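Local coordinates for capsular polysaccharide export system protein KpsC (Thermosulfurimonas dismutans, PDB 6MGD), which probably transfers Kdo from its CMP-activated form in beta-2,7 linkage while building the glycolipid that carries Gram-negative capsular polysaccharides, at residues A123-V126 against I127-L130. Sequence-based numbering, arbitrary orientation.
Sequences AQRV and IELL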
loop_
_atom_site.group_PDB
_atom_site.type_symbol
_atom_site.label_atom_id
_atom_site.label_comp_id
_atom_site.label_asym_id
_atom_site.label_seq_id
_atom_site.Cartn_x
_atom_site.Cartn_y
_atom_site.Cartn_z
ATOM N N ALA A 123 -3.039 -12.537 -13.136
ATOM C CA ALA A 123 -2.057 -12.200 -12.110
ATOM C C ALA A 123 -0.644 -12.528 -12.572
ATOM O O ALA A 123 0.292 -11.759 -12.326
ATOM C CB ALA A 123 -2.382 -12.934 -10.809
ATOM N N GLN A 124 -0.470 -13.665 -13.249
ATOM C CA GLN A 124 0.848 -14.002 -13.775
ATOM C C GLN A 124 1.252 -13.068 -14.908
ATOM O O GLN A 124 2.436 -12.740 -15.047
ATOM C CB GLN A 124 0.875 -15.456 -14.242
ATOM C CG GLN A 124 2.264 -15.946 -14.610
ATOM C CD GLN A 124 3.279 -15.682 -13.511
ATOM O OE1 GLN A 124 3.035 -15.971 -12.339
ATOM N NE2 GLN A 124 4.423 -15.120 -13.886
ATOM N N ARG A 125 0.288 -12.626 -15.721
ATOM C CA ARG A 125 0.588 -11.656 -16.767
ATOM C C ARG A 125 0.966 -10.303 -16.172
ATOM O O ARG A 125 1.869 -9.626 -16.679
ATOM C CB ARG A 125 -0.607 -11.513 -17.711
ATOM C CG ARG A 125 -1.030 -12.808 -18.403
ATOM C CD ARG A 125 -0.377 -12.976 -19.767
ATOM N NE ARG A 125 1.081 -13.028 -19.689
ATOM C CZ ARG A 125 1.780 -14.138 -19.476
ATOM N NH1 ARG A 125 3.103 -14.090 -19.423
ATOM N NH2 ARG A 125 1.157 -15.298 -19.315
ATOM N N VAL A 126 0.287 -9.895 -15.096
ATOM C CA VAL A 126 0.587 -8.609 -14.471
ATOM C C VAL A 126 1.969 -8.634 -13.830
ATOM O O VAL A 126 2.707 -7.642 -13.873
ATOM C CB VAL A 126 -0.510 -8.243 -13.453
ATOM C CG1 VAL A 126 -0.117 -7.005 -12.658
ATOM C CG2 VAL A 126 -1.835 -8.018 -14.163
ATOM N N ILE A 127 2.342 -9.766 -13.229
ATOM C CA ILE A 127 3.674 -9.895 -12.643
ATOM C C ILE A 127 4.739 -9.765 -13.724
ATOM O O ILE A 127 5.710 -9.012 -13.577
ATOM C CB ILE A 127 3.797 -11.227 -11.881
ATOM C CG1 ILE A 127 2.933 -11.197 -10.617
ATOM C CG2 ILE A 127 5.248 -11.518 -11.533
ATOM C CD1 ILE A 127 2.846 -12.529 -9.902
ATOM N N GLU A 128 4.563 -10.486 -14.834
ATOM C CA GLU A 128 5.517 -10.399 -15.933
ATOM C C GLU A 128 5.551 -8.994 -16.524
ATOM O O GLU A 128 6.623 -8.481 -16.867
ATOM C CB GLU A 128 5.171 -11.430 -17.008
ATOM C CG GLU A 128 6.311 -12.374 -17.345
ATOM C CD GLU A 128 5.964 -13.334 -18.464
ATOM O OE1 GLU A 128 5.241 -14.325 -18.204
ATOM O OE2 GLU A 128 6.406 -13.088 -19.606
ATOM N N LEU A 129 4.385 -8.351 -16.640
ATOM C CA LEU A 129 4.334 -6.993 -17.176
ATOM C C LEU A 129 5.110 -6.018 -16.299
ATOM O O LEU A 129 5.851 -5.169 -16.807
ATOM C CB LEU A 129 2.881 -6.535 -17.314
ATOM C CG LEU A 129 2.185 -6.705 -18.662
ATOM C CD1 LEU A 129 0.759 -6.191 -18.572
ATOM C CD2 LEU A 129 2.952 -5.977 -19.755
ATOM N N LEU A 130 4.946 -6.122 -14.975
ATOM C CA LEU A 130 5.597 -5.180 -14.068
ATOM C C LEU A 130 7.108 -5.370 -14.059
ATOM O O LEU A 130 7.864 -4.390 -14.070
ATOM C CB LEU A 130 5.029 -5.334 -12.657
ATOM C CG LEU A 130 3.576 -4.906 -12.427
ATOM C CD1 LEU A 130 3.162 -5.155 -10.978
ATOM C CD2 LEU A 130 3.381 -3.447 -12.798
#
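Arg125 leaves the helix with CG anti to its carbonyl carbon (chi1 -59°) and then bends at chi2 and chi3, a course that curls the guanidinium round toward Glu128, one turn on. Glu128 meets it with a chain extended beyond CG, the two side chains lying alongside and pointing the same way. NH1 of Arg125 forms a salt bridge with OE1 of Glu128, modelled at a short 2.5 Å, while OE2 of Glu128 stands farther from the same NH1, at 3.5 Å. Chi2 of Arg125 and chi1 of Glu128 depart from staggered values, and the exact placement is correspondingly less certain. The carboxylate comes to the guanidinium edge through one nitrogen, and with the two planes 86° apart this is not the flat, two-pronged pairing of arginine with a carboxylate.

The backbone here carries regular alpha-helical bonding: the amides of Ile127, Glu128, Leu129 and Leu130 each donate to the carbonyl four residues earlier, from Ile127 N to Ala123 O at 3.0 Å through Leu130 N to Val126 O at 2.9 Å. On another side of the helix, CG1 of Val126, anti to its backbone N, reaches CD1 of Leu130 at 4.1 Å. Val126 and Leu130 both rest on Ile315 of helix 311-322, and Ala123 and Ile127 pack on helix 286-296.

Helix 117-132 is thus amphipathic here, its apolar side set against two later helices of this probable GT-B-fold transferase. The charged pair lies on its more exposed side, where crystal contacts may influence its pose; Glu128 also makes a long, weak ion pair with Arg132, and the pairing probably screens the charges.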